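Local coordinates for biliverdin reductase (Synechocystis sp., PDB 5B3T), which reduces the haem-breakdown product biliverdin with NAD(P)H as the source of hydride, probably yielding bilirubin, at residues Gly137-Ala142 / Val263-Arg268; Leu147-Glu152 / Gly267-Gly272; Ser187-Phe192 / Leu232-Ile237; Arg191-Phe196 / Ser311-Glu316; Ala222-Gln227 / Asp319-Ala324. One frame throughout, in Å; residues are numbered along the deposited sequence.

In the fold
Following the chain from the N terminus, the parallel Rossmann sheet comes first, and all five contacts start after it. Contact 1 closes a loop from helix 137-146 to the turn at 263-266; contact 2 starts just after that helix and closes on the same strand, 266-271. Within both loops lies the shorter contact 3, which sets helix 183-189 on strand 233-241 of the mixed sheet. Contact 4 starts at the end of contact 3's first segment, reaches helix 309-325 and crosses contacts 1 and 2. Contact 5, from strand 217-228 to the same helix, crosses all the others. Together they tie four helices and a connecting turn to one another and to the mixed sheet.

Contact 1: residues Gly137-Ala142 / Val263-Arg268; sequences GGVHQA and VGETGR
Val139 meets the turn at Gly264 and Glu265 through one methyl group. The touch is van der Waals contact of CG2 with backbone atoms, Gly264 O at 3.6 Å and Glu265 CA at 3.8 Å. With CG1 anti to the backbone N (chi1 167°), CG2 is left beside that N and leans out from helix 137-146 against the turn, and the stem of Glu265 passes more loosely, its CG 4.4 Å from Val139 CG2.

No hydrogen bond crosses the contact; the turn holds itself with two of its own. It is a type II' beta turn joining strands 258-263 and 266-271, closed by Thr266 N to Val263 O at 3.0 Å and by Val263 N to Thr266 O at 2.8 Å. Gly264 takes the positive phi (62°) that this turn needs at its second position and that glycine adopts most easily.

As for charge, the carboxylate of Glu265 turns to Arg249, with which OE2 forms a salt bridge.

Val139 also rests on Phe262 and Val280, so the methyl against the turn belongs to a wider apolar layer. Between helix and hairpin the chemistry is therefore pure van der Waals packing, which fits shape to shape without fixing direction.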
# COMPACT_ATOMS: atom_id res chain seq x y z
N GLY A 137 0.60 6.70 -5.62
CA GLY A 137 0.87 7.67 -4.58
C GLY A 137 0.85 9.10 -5.08
O GLY A 137 0.32 9.99 -4.42
N GLY A 138 1.44 9.34 -6.25
CA GLY A 138 1.38 10.67 -6.83
C GLY A 138 -0.04 11.09 -7.17
O GLY A 138 -0.43 12.23 -6.91
N VAL A 139 -0.83 10.17 -7.72
CA VAL A 139 -2.21 10.48 -8.06
C VAL A 139 -3.01 10.82 -6.80
O VAL A 139 -3.86 11.71 -6.81
CB VAL A 139 -2.85 9.32 -8.85
CG1 VAL A 139 -4.36 9.48 -8.92
CG2 VAL A 139 -2.26 9.25 -10.25
N HIS A 140 -2.75 10.11 -5.70
CA HIS A 140 -3.48 10.38 -4.46
C HIS A 140 -3.25 11.81 -3.98
O HIS A 140 -4.19 12.49 -3.56
CB HIS A 140 -3.10 9.40 -3.36
CG HIS A 140 -3.67 9.76 -2.03
ND1 HIS A 140 -4.98 9.51 -1.69
CD2 HIS A 140 -3.12 10.40 -0.96
CE1 HIS A 140 -5.21 9.96 -0.47
NE2 HIS A 140 -4.10 10.50 -0.00
N GLN A 141 -2.00 12.27 -4.02
CA GLN A 141 -1.72 13.64 -3.59
C GLN A 141 -2.33 14.65 -4.56
O GLN A 141 -2.80 15.71 -4.13
CB GLN A 141 -0.21 13.86 -3.47
CG GLN A 141 0.46 13.04 -2.38
CD GLN A 141 -0.09 13.34 -0.98
OE1 GLN A 141 -0.72 14.37 -0.75
NE2 GLN A 141 0.17 12.43 -0.05
N ALA A 142 -2.35 14.33 -5.85
CA ALA A 142 -3.00 15.21 -6.82
C ALA A 142 -4.50 15.31 -6.55
O ALA A 142 -5.09 16.38 -6.69
CB ALA A 142 -2.73 14.72 -8.24
N VAL A 263 -6.48 8.93 -15.58
CA VAL A 263 -6.24 7.75 -16.41
C VAL A 263 -4.77 7.40 -16.24
O VAL A 263 -3.89 8.11 -16.75
CB VAL A 263 -6.59 7.99 -17.88
CG1 VAL A 263 -6.31 6.73 -18.70
CG2 VAL A 263 -8.04 8.43 -18.02
N GLY A 264 -4.49 6.32 -15.52
CA GLY A 264 -3.12 6.06 -15.11
C GLY A 264 -2.66 7.19 -14.22
O GLY A 264 -3.37 7.63 -13.31
N GLU A 265 -1.46 7.70 -14.49
CA GLU A 265 -0.92 8.86 -13.78
C GLU A 265 -1.24 10.17 -14.49
O GLU A 265 -0.56 11.17 -14.26
CB GLU A 265 0.59 8.71 -13.60
CG GLU A 265 1.00 7.60 -12.64
CD GLU A 265 0.91 6.22 -13.25
OE1 GLU A 265 0.74 6.13 -14.49
OE2 GLU A 265 1.02 5.22 -12.51
N THR A 266 -2.26 10.19 -15.34
CA THR A 266 -2.65 11.38 -16.10
C THR A 266 -3.95 11.93 -15.53
O THR A 266 -4.92 11.19 -15.38
CB THR A 266 -2.83 11.04 -17.58
OG1 THR A 266 -1.58 10.64 -18.15
CG2 THR A 266 -3.37 12.23 -18.34
N GLY A 267 -3.96 13.23 -15.22
CA GLY A 267 -5.12 13.81 -14.57
C GLY A 267 -5.65 15.08 -15.19
O GLY A 267 -4.89 15.92 -15.68
N ARG A 268 -6.97 15.26 -15.15
CA ARG A 268 -7.59 16.46 -15.71
C ARG A 268 -8.83 16.94 -14.94
O ARG A 268 -9.76 16.18 -14.69
CB ARG A 268 -7.95 16.23 -17.18
CG ARG A 268 -6.93 15.41 -17.95
CD ARG A 268 -7.46 15.01 -19.31
NE ARG A 268 -8.71 14.26 -19.22
CZ ARG A 268 -9.86 14.66 -19.76
NH1 ARG A 268 -9.91 15.79 -20.44
NH2 ARG A 268 -10.95 13.92 -19.62

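Contact 2: residues Leu147-Glu152 / Gly267-Gly272; sequences LGKIGE and GRLIQG
Leu269 spreads its two methyls against two successive residues of the turn opposite: CD2 goes to Lys149 and CD1 to Ile150. Its CG stands anti to the backbone N (chi1 170°), which carries the fork off strand 266-271 toward the turn. The side chain of Lys149 runs across Leu269 at about a right angle, and the aliphatic stem does the touching, with Lys149 CD 3.6 Å from Leu269 CD2. Beyond CD the lysine leads away and bends at its last torsion (chi4 56°), bringing NZ to a weak hydrogen bond with Asn146 OD1 in the helix just before.

Ile150 meets the leucine at a slant through its short branch, CG2 lying 3.7 Å from Leu269 CD1. Its longer branch, ending in CD1, turns off in another direction. Leu260 of strand 258-263 touches both Ile150 and Leu269 and closes the apolar group, while Ile278 packs on the leucine as well.

Ile150 N bonds back to Leu147 O at 3.2 Å, and Gly151 follows with positive phi, as the chain turns from helix 137-146 into strand 153-163. The turn is thereby laid on the outer part of the mixed sheet. Chemically this is hydrophobic burial with an amphipathic lysine at its rim: the methylenes shield Leu269, and the ammonium stays clear of the apolar group.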
# COMPACT_ATOMS: atom_id res chain seq x y z
N LEU A 147 -9.41 18.16 -4.66
CA LEU A 147 -10.77 17.84 -4.24
C LEU A 147 -11.53 19.08 -3.80
O LEU A 147 -12.74 19.18 -4.01
CB LEU A 147 -10.74 16.81 -3.11
CG LEU A 147 -10.89 15.35 -3.53
CD1 LEU A 147 -10.77 14.42 -2.34
CD2 LEU A 147 -12.22 15.14 -4.24
N GLY A 148 -10.83 20.05 -3.20
CA GLY A 148 -11.48 21.28 -2.77
C GLY A 148 -12.08 22.08 -3.90
O GLY A 148 -12.87 23.00 -3.65
N LYS A 149 -11.74 21.76 -5.15
CA LYS A 149 -12.21 22.51 -6.30
C LYS A 149 -13.54 22.02 -6.86
O LYS A 149 -14.18 22.76 -7.61
CB LYS A 149 -11.16 22.46 -7.43
CG LYS A 149 -9.83 23.13 -7.11
CD LYS A 149 -8.90 23.06 -8.31
CE LYS A 149 -7.64 23.88 -8.12
NZ LYS A 149 -6.89 23.48 -6.90
N ILE A 150 -13.99 20.82 -6.51
CA ILE A 150 -15.12 20.20 -7.19
C ILE A 150 -16.35 20.10 -6.30
O ILE A 150 -17.32 19.43 -6.67
CB ILE A 150 -14.75 18.82 -7.76
CG1 ILE A 150 -14.47 17.82 -6.64
CG2 ILE A 150 -13.54 18.94 -8.67
CD1 ILE A 150 -14.20 16.41 -7.14
N GLY A 151 -16.36 20.76 -5.15
CA GLY A 151 -17.56 20.79 -4.34
C GLY A 151 -17.89 19.45 -3.70
O GLY A 151 -17.01 18.65 -3.38
N GLU A 152 -19.19 19.21 -3.51
CA GLU A 152 -19.64 17.97 -2.88
C GLU A 152 -19.44 16.80 -3.83
O GLU A 152 -20.06 16.75 -4.90
CB GLU A 152 -21.11 18.08 -2.47
CG GLU A 152 -21.60 16.88 -1.67
CD GLU A 152 -23.11 16.85 -1.52
OE1 GLU A 152 -23.80 17.59 -2.26
OE2 GLU A 152 -23.61 16.09 -0.67
N GLY A 267 -3.96 13.23 -15.22
CA GLY A 267 -5.12 13.81 -14.57
C GLY A 267 -5.65 15.08 -15.19
O GLY A 267 -4.89 15.92 -15.68
N ARG A 268 -6.97 15.26 -15.15
CA ARG A 268 -7.59 16.46 -15.71
C ARG A 268 -8.83 16.94 -14.94
O ARG A 268 -9.76 16.18 -14.69
CB ARG A 268 -7.95 16.23 -17.18
CG ARG A 268 -6.93 15.41 -17.95
CD ARG A 268 -7.46 15.01 -19.31
NE ARG A 268 -8.71 14.26 -19.22
CZ ARG A 268 -9.86 14.66 -19.76
NH1 ARG A 268 -9.91 15.79 -20.44
NH2 ARG A 268 -10.95 13.92 -19.62
N LEU A 269 -8.82 18.22 -14.58
CA LEU A 269 -9.93 18.85 -13.87
C LEU A 269 -10.91 19.39 -14.89
O LEU A 269 -10.52 20.08 -15.84
CB LEU A 269 -9.43 19.98 -12.97
CG LEU A 269 -10.51 20.88 -12.36
CD1 LEU A 269 -11.43 20.10 -11.43
CD2 LEU A 269 -9.88 22.06 -11.63
N ILE A 270 -12.19 19.07 -14.72
CA ILE A 270 -13.25 19.52 -15.62
C ILE A 270 -14.24 20.33 -14.81
O ILE A 270 -14.85 19.81 -13.86
CB ILE A 270 -13.94 18.35 -16.33
CG1 ILE A 270 -12.92 17.38 -16.92
CG2 ILE A 270 -14.87 18.86 -17.42
CD1 ILE A 270 -13.53 16.33 -17.80
N GLN A 271 -14.41 21.60 -15.18
CA GLN A 271 -15.39 22.49 -14.55
C GLN A 271 -16.09 23.26 -15.65
O GLN A 271 -15.48 24.10 -16.31
CB GLN A 271 -14.71 23.43 -13.56
CG GLN A 271 -14.04 22.74 -12.38
CD GLN A 271 -13.49 23.73 -11.37
OE1 GLN A 271 -13.80 23.65 -10.18
NE2 GLN A 271 -12.67 24.66 -11.84
N GLY A 272 -17.38 22.99 -15.84
CA GLY A 272 -18.10 23.66 -16.91
C GLY A 272 -17.53 23.25 -18.26
O GLY A 272 -17.50 22.06 -18.61

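Contact 3: residues Ser187-Phe192 / Leu232-Ile237; sequences SRISRF and LKAEVI
Ile189 places CG1 anti to its backbone N (chi1 -156°), and Val236 does the same with its own CG1 (chi1 -178°), which leaves Val236 CG2 facing the helix. That single methyl sits against the branch point of the isoleucine, 4.0 Å from Ile189 CG1 and 4.1 Å from Ile189 CG2. The two side chains slide past each other in opposite directions. Two residues back along the strand, and on the same face of it, Ala234 offers its CB to Ile189 CG1 at 4.3 Å.

This is helix-on-sheet packing in the C-terminal alpha/beta domain of the Gfo/Idh/MocA fold: helix 183-189 lies against one face of the mixed sheet, where strand 233-241 runs between strands 217-228 and 153-163. On the other face Glu235 points away from the helix and pairs with Arg157 and the hydroxyl of Tyr155.

Where the helix ends, polar side chains take over. Arg191 grips Ser187 OG side-on with two nitrogens, NE at 2.8 Å (N-H...O 152°) and NH2 at 3.0 Å, and the hydroxyl oxygen lies almost in the guanidinium plane. The same oxygen is hydrogen-bonded to His132 ND1, and the guanidinium makes a cation-pi contact with Tyr105, a residue of the NADP(+) site. Ser190 OG donates to Ser187 O at 3.1 Å, coming from above the carbonyl plane.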
# COMPACT_ATOMS: atom_id res chain seq x y z
N SER A 187 -7.73 0.58 0.33
CA SER A 187 -6.88 1.53 1.03
C SER A 187 -6.87 2.88 0.34
O SER A 187 -6.94 3.93 1.00
CB SER A 187 -5.46 0.97 1.14
OG SER A 187 -4.57 1.94 1.68
N ARG A 188 -6.82 2.88 -0.99
CA ARG A 188 -6.83 4.13 -1.74
C ARG A 188 -8.13 4.90 -1.52
O ARG A 188 -8.11 6.11 -1.28
CB ARG A 188 -6.62 3.85 -3.23
CG ARG A 188 -5.22 3.36 -3.59
CD ARG A 188 -4.32 4.50 -4.03
NE ARG A 188 -4.19 5.54 -3.01
CZ ARG A 188 -3.14 5.68 -2.21
NH1 ARG A 188 -2.11 4.85 -2.33
NH2 ARG A 188 -3.10 6.65 -1.31
N ILE A 189 -9.26 4.21 -1.60
CA ILE A 189 -10.55 4.89 -1.54
C ILE A 189 -10.89 5.36 -0.12
O ILE A 189 -11.79 6.18 0.05
CB ILE A 189 -11.66 3.96 -2.08
CG1 ILE A 189 -12.85 4.78 -2.58
CG2 ILE A 189 -12.11 2.97 -1.02
CD1 ILE A 189 -12.52 5.71 -3.73
N SER A 190 -10.18 4.87 0.89
CA SER A 190 -10.54 5.12 2.28
C SER A 190 -9.76 6.26 2.92
O SER A 190 -10.00 6.57 4.09
CB SER A 190 -10.33 3.85 3.11
OG SER A 190 -8.95 3.62 3.35
N ARG A 191 -8.83 6.88 2.19
CA ARG A 191 -7.94 7.88 2.77
C ARG A 191 -8.40 9.31 2.47
O ARG A 191 -7.58 10.23 2.45
CB ARG A 191 -6.51 7.65 2.29
CG ARG A 191 -5.96 6.33 2.81
CD ARG A 191 -4.67 5.92 2.13
NE ARG A 191 -4.24 4.60 2.60
CZ ARG A 191 -3.40 4.40 3.61
NH1 ARG A 191 -2.90 5.44 4.27
NH2 ARG A 191 -3.06 3.17 3.96
N PHE A 192 -9.70 9.50 2.26
CA PHE A 192 -10.31 10.82 2.18
C PHE A 192 -11.40 11.00 3.24
O PHE A 192 -12.31 11.82 3.05
CB PHE A 192 -10.87 11.07 0.78
CG PHE A 192 -9.91 10.77 -0.34
CD1 PHE A 192 -8.93 11.68 -0.71
CD2 PHE A 192 -9.98 9.57 -1.02
CE1 PHE A 192 -8.04 11.40 -1.74
CE2 PHE A 192 -9.10 9.28 -2.05
CZ PHE A 192 -8.13 10.19 -2.41
N LEU A 232 -21.40 10.12 -0.57
CA LEU A 232 -20.66 9.63 -1.73
C LEU A 232 -20.99 8.17 -2.01
O LEU A 232 -20.98 7.33 -1.10
CB LEU A 232 -19.16 9.79 -1.51
CG LEU A 232 -18.26 9.13 -2.56
CD1 LEU A 232 -18.49 9.72 -3.95
CD2 LEU A 232 -16.80 9.24 -2.16
N LYS A 233 -21.28 7.87 -3.27
CA LYS A 233 -21.37 6.50 -3.76
C LYS A 233 -20.12 6.21 -4.58
O LYS A 233 -19.85 6.91 -5.57
CB LYS A 233 -22.63 6.30 -4.61
CG LYS A 233 -22.59 5.06 -5.47
CD LYS A 233 -22.58 3.80 -4.63
CE LYS A 233 -23.42 2.71 -5.27
NZ LYS A 233 -24.11 1.85 -4.28
N ALA A 234 -19.36 5.20 -4.18
CA ALA A 234 -18.10 4.87 -4.82
C ALA A 234 -18.12 3.44 -5.33
O ALA A 234 -18.65 2.54 -4.66
CB ALA A 234 -16.92 5.07 -3.86
N GLU A 235 -17.55 3.24 -6.51
CA GLU A 235 -17.36 1.92 -7.09
C GLU A 235 -15.87 1.62 -7.10
O GLU A 235 -15.07 2.45 -7.56
CB GLU A 235 -17.94 1.85 -8.50
CG GLU A 235 -19.40 2.29 -8.59
CD GLU A 235 -19.85 2.49 -10.02
OE1 GLU A 235 -18.99 2.55 -10.92
OE2 GLU A 235 -21.08 2.60 -10.25
N VAL A 236 -15.49 0.45 -6.59
CA VAL A 236 -14.09 0.05 -6.49
C VAL A 236 -13.95 -1.31 -7.15
O VAL A 236 -14.52 -2.30 -6.68
CB VAL A 236 -13.60 -0.00 -5.03
CG1 VAL A 236 -12.13 -0.37 -4.98
CG2 VAL A 236 -13.85 1.33 -4.34
N ILE A 237 -13.18 -1.37 -8.24
CA ILE A 237 -13.11 -2.53 -9.11
C ILE A 237 -11.66 -2.99 -9.20
O ILE A 237 -10.76 -2.18 -9.44
CB ILE A 237 -13.65 -2.23 -10.52
CG1 ILE A 237 -14.96 -1.44 -10.43
CG2 ILE A 237 -13.85 -3.51 -11.32
CD1 ILE A 237 -16.10 -2.19 -9.77

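Contact 4: residues Arg191-Phe196 / Ser311-Glu316; sequences RFTDLF and SLYALE
Arg191 and Thr193 reach helix 309-325 at two separate places, the first against Ser311 and Ala314, the second against Tyr313. The first is the buried side, where Ser311 and Ala314 are shut in and much of Arg191 is covered; Ala314 CB faces the 191-196 segment and also touches Ser190 and Tyr105. Arg191 runs extended from CG to NE, which carries its guanidinium across to the helix; there NH2 passes 4.3 Å from Ala314 CB and gives Ser311 OG a weak hydrogen bond, 3.3 Å long though fairly straight (159°). Ser311 OG approaches the guanidinium at its edge, near the plane. The arginine's stronger partner is Ser187 OG, and it keeps the cation-pi contact with Tyr105. An alanine in place of Arg191 would probably leave the Ser187 and Ser311 hydroxyls without these donors and Tyr105 without its cation.

The second place is partly exposed, a single short touch with no hydrogen bond across it. Tyr313, with CG anti to its backbone N (chi1 -175°), swings its ring toward the short helix 193-196, and Thr193 OG1 approaches the ring obliquely, 3.6 Å from Tyr313 CD2. Neither polar group spends its bond on the other: Thr193 OG1 bonds to Ser190 O, and Tyr313 OH to Val199 N at the start of strand 199-210.

Around this, Phe192 packs on helix 137-146 through Ile143 and Arg144, while Leu312 of helix 309-325 rests on Lys115 and Gln118 of helix 111-124, which precedes the last strand of the Rossmann sheet.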
# COMPACT_ATOMS: atom_id res chain seq x y z
N ARG A 191 -8.83 6.88 2.19
CA ARG A 191 -7.94 7.88 2.77
C ARG A 191 -8.40 9.31 2.47
O ARG A 191 -7.58 10.23 2.45
CB ARG A 191 -6.51 7.65 2.29
CG ARG A 191 -5.96 6.33 2.81
CD ARG A 191 -4.67 5.92 2.13
NE ARG A 191 -4.24 4.60 2.60
CZ ARG A 191 -3.40 4.40 3.61
NH1 ARG A 191 -2.90 5.44 4.27
NH2 ARG A 191 -3.06 3.17 3.96
N PHE A 192 -9.70 9.50 2.26
CA PHE A 192 -10.31 10.82 2.18
C PHE A 192 -11.40 11.00 3.24
O PHE A 192 -12.31 11.82 3.05
CB PHE A 192 -10.87 11.07 0.78
CG PHE A 192 -9.91 10.77 -0.34
CD1 PHE A 192 -8.93 11.68 -0.71
CD2 PHE A 192 -9.98 9.57 -1.02
CE1 PHE A 192 -8.04 11.40 -1.74
CE2 PHE A 192 -9.10 9.28 -2.05
CZ PHE A 192 -8.13 10.19 -2.41
N THR A 193 -11.31 10.24 4.33
CA THR A 193 -12.29 10.32 5.40
C THR A 193 -12.48 11.76 5.86
O THR A 193 -13.56 12.14 6.31
CB THR A 193 -11.88 9.46 6.61
OG1 THR A 193 -11.66 8.11 6.18
CG2 THR A 193 -12.96 9.48 7.67
N ASP A 194 -11.43 12.56 5.74
CA ASP A 194 -11.48 13.96 6.15
C ASP A 194 -12.57 14.71 5.39
O ASP A 194 -13.15 15.67 5.91
CB ASP A 194 -10.12 14.64 5.91
CG ASP A 194 -10.19 16.15 6.06
OD1 ASP A 194 -10.95 16.63 6.93
OD2 ASP A 194 -9.49 16.85 5.30
N LEU A 195 -12.85 14.27 4.17
CA LEU A 195 -13.86 14.88 3.36
C LEU A 195 -15.09 14.05 3.08
O LEU A 195 -16.16 14.54 3.06
CB LEU A 195 -13.25 15.27 2.03
CG LEU A 195 -12.14 16.33 2.02
CD1 LEU A 195 -11.07 16.10 0.97
CD2 LEU A 195 -12.81 17.68 1.84
N PHE A 196 -14.92 12.77 2.86
CA PHE A 196 -16.03 11.90 2.51
C PHE A 196 -16.76 11.35 3.72
O PHE A 196 -17.87 10.80 3.57
CB PHE A 196 -15.54 10.72 1.65
CG PHE A 196 -14.90 11.13 0.35
CD1 PHE A 196 -15.12 12.40 -0.17
CD2 PHE A 196 -14.09 10.26 -0.35
CE1 PHE A 196 -14.54 12.79 -1.36
CE2 PHE A 196 -13.51 10.64 -1.55
CZ PHE A 196 -13.73 11.90 -2.05
N SER A 311 -4.12 3.91 8.13
CA SER A 311 -3.95 2.53 7.69
C SER A 311 -4.86 1.58 8.48
O SER A 311 -5.29 0.55 7.94
CB SER A 311 -2.49 2.10 7.83
OG SER A 311 -1.66 2.86 6.97
N LEU A 312 -5.15 1.91 9.74
CA LEU A 312 -6.08 1.09 10.51
C LEU A 312 -7.48 1.16 9.93
O LEU A 312 -8.20 0.15 9.90
CB LEU A 312 -6.08 1.52 11.98
CG LEU A 312 -4.94 1.02 12.86
CD1 LEU A 312 -5.04 1.66 14.24
CD2 LEU A 312 -4.97 -0.49 12.96
N TYR A 313 -7.91 2.34 9.47
CA TYR A 313 -9.24 2.45 8.90
C TYR A 313 -9.33 1.74 7.56
O TYR A 313 -10.33 1.08 7.26
CB TYR A 313 -9.67 3.90 8.76
CG TYR A 313 -11.10 3.99 8.28
CD1 TYR A 313 -12.13 3.43 9.03
CD2 TYR A 313 -11.43 4.60 7.07
CE1 TYR A 313 -13.43 3.49 8.61
CE2 TYR A 313 -12.74 4.65 6.64
CZ TYR A 313 -13.74 4.10 7.42
OH TYR A 313 -15.05 4.14 7.00
N ALA A 314 -8.29 1.88 6.73
CA ALA A 314 -8.25 1.13 5.48
C ALA A 314 -8.35 -0.37 5.74
O ALA A 314 -9.00 -1.10 4.99
CB ALA A 314 -6.96 1.45 4.72
N LEU A 315 -7.72 -0.83 6.83
CA LEU A 315 -7.84 -2.23 7.23
C LEU A 315 -9.27 -2.56 7.65
O LEU A 315 -9.79 -3.63 7.31
CB LEU A 315 -6.85 -2.51 8.35
CG LEU A 315 -6.64 -3.92 8.92
CD1 LEU A 315 -6.61 -4.98 7.82
CD2 LEU A 315 -5.35 -3.94 9.73
N GLU A 316 -9.92 -1.65 8.37
CA GLU A 316 -11.32 -1.86 8.74
C GLU A 316 -12.21 -1.97 7.51
O GLU A 316 -13.08 -2.84 7.43
CB GLU A 316 -11.81 -0.74 9.65
CG GLU A 316 -13.30 -0.81 9.97
CD GLU A 316 -13.77 0.33 10.87
OE1 GLU A 316 -12.95 0.86 11.64
OE2 GLU A 316 -14.97 0.68 10.80

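Contact 5: residues Ala222-Gln227 / Asp319-Ala324; sequences ATAYLQ and DLCAQA
Helix 309-325, the last helix of the chain, packs on the face of the mixed sheet in the C-terminal alpha/beta domain of this Gfo/Idh/MocA enzyme, and here it lies against strand 217-228. Cys321 is its point of touch, with CA 6.9 Å from Ala224 CA, and both of these residues are small. Ala224 points its CB at the helix, while Tyr225, next along the strand, points the other way.

Two apolar contacts make up the join, both through the sulfur. Leu226 leaves the strand at an angle, but its first torsion, with CG anti to the carbonyl carbon (chi1 -51°), turns the fork toward the helix, where CD2 is the branch that meets SG. No hydrogen bond crosses.

Val202 from strand 199-210, Phe180 from a loop and Leu186 from helix 183-189 also touch the Cys321 side chain, and Ile189 of that same helix touches Leu226. With SG likewise set anti to its carbonyl carbon (chi1 -67°), the sulfur lies 4.2 Å from Ala224 CB and 3.8 Å from Leu226 CD2.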
# COMPACT_ATOMS: atom_id res chain seq x y z
N ALA A 222 -13.03 -8.57 -8.53
CA ALA A 222 -13.58 -8.18 -7.24
C ALA A 222 -14.17 -6.79 -7.36
O ALA A 222 -13.51 -5.87 -7.86
CB ALA A 222 -12.51 -8.22 -6.15
N THR A 223 -15.42 -6.64 -6.91
CA THR A 223 -16.16 -5.40 -7.03
C THR A 223 -16.70 -5.01 -5.67
O THR A 223 -17.28 -5.86 -4.97
CB THR A 223 -17.30 -5.53 -8.04
OG1 THR A 223 -18.13 -6.64 -7.67
CG2 THR A 223 -16.76 -5.77 -9.44
N ALA A 224 -16.53 -3.75 -5.29
CA ALA A 224 -17.06 -3.23 -4.04
C ALA A 224 -17.80 -1.93 -4.33
O ALA A 224 -17.25 -1.04 -4.98
CB ALA A 224 -15.96 -3.00 -3.00
N TYR A 225 -19.03 -1.84 -3.85
CA TYR A 225 -19.86 -0.65 -4.03
C TYR A 225 -20.13 -0.05 -2.66
O TYR A 225 -20.76 -0.68 -1.80
CB TYR A 225 -21.15 -1.00 -4.76
CG TYR A 225 -20.88 -1.70 -6.08
CD1 TYR A 225 -20.33 -1.01 -7.15
CD2 TYR A 225 -21.14 -3.05 -6.24
CE1 TYR A 225 -20.07 -1.64 -8.35
CE2 TYR A 225 -20.87 -3.70 -7.44
CZ TYR A 225 -20.34 -2.98 -8.49
OH TYR A 225 -20.08 -3.61 -9.69
N LEU A 226 -19.63 1.17 -2.44
CA LEU A 226 -19.56 1.77 -1.12
C LEU A 226 -20.46 3.00 -1.04
O LEU A 226 -20.56 3.77 -2.00
CB LEU A 226 -18.12 2.20 -0.79
CG LEU A 226 -17.00 1.17 -0.96
CD1 LEU A 226 -15.66 1.81 -0.66
CD2 LEU A 226 -17.22 -0.04 -0.08
N GLN A 227 -21.10 3.17 0.11
CA GLN A 227 -21.84 4.38 0.42
C GLN A 227 -21.19 5.04 1.63
O GLN A 227 -21.07 4.42 2.69
CB GLN A 227 -23.32 4.08 0.67
CG GLN A 227 -24.01 3.50 -0.54
CD GLN A 227 -25.50 3.31 -0.34
OE1 GLN A 227 -26.05 2.27 -0.69
NE2 GLN A 227 -26.15 4.31 0.23
N ASP A 319 -11.70 -5.40 5.94
CA ASP A 319 -12.44 -6.42 6.69
C ASP A 319 -13.92 -6.37 6.36
O ASP A 319 -14.56 -7.41 6.16
CB ASP A 319 -12.22 -6.23 8.19
CG ASP A 319 -10.81 -6.55 8.63
OD1 ASP A 319 -10.08 -7.19 7.85
OD2 ASP A 319 -10.45 -6.20 9.77
N LEU A 320 -14.49 -5.16 6.30
CA LEU A 320 -15.92 -5.02 6.03
C LEU A 320 -16.28 -5.54 4.65
O LEU A 320 -17.30 -6.22 4.48
CB LEU A 320 -16.33 -3.56 6.18
CG LEU A 320 -16.33 -3.04 7.62
CD1 LEU A 320 -16.51 -1.53 7.67
CD2 LEU A 320 -17.43 -3.74 8.40
N CYS A 321 -15.45 -5.24 3.64
CA CYS A 321 -15.76 -5.68 2.28
C CYS A 321 -15.54 -7.18 2.13
O CYS A 321 -16.27 -7.85 1.38
CB CYS A 321 -14.91 -4.91 1.28
SG CYS A 321 -15.33 -3.15 1.16
N ALA A 322 -14.53 -7.74 2.81
CA ALA A 322 -14.33 -9.18 2.78
C ALA A 322 -15.51 -9.90 3.44
O ALA A 322 -15.95 -10.95 2.96
CB ALA A 322 -13.02 -9.55 3.47
N GLN A 323 -16.03 -9.33 4.53
CA GLN A 323 -17.21 -9.89 5.17
C GLN A 323 -18.41 -9.86 4.23
O GLN A 323 -19.18 -10.83 4.16
CB GLN A 323 -17.51 -9.12 6.46
CG GLN A 323 -18.71 -9.60 7.24
CD GLN A 323 -18.95 -8.75 8.48
OE1 GLN A 323 -18.93 -7.53 8.42
NE2 GLN A 323 -19.19 -9.41 9.61
N ALA A 324 -18.58 -8.76 3.48
CA ALA A 324 -19.65 -8.69 2.50
C ALA A 324 -19.44 -9.67 1.36
O ALA A 324 -20.41 -10.07 0.70
CB ALA A 324 -19.76 -7.26 1.95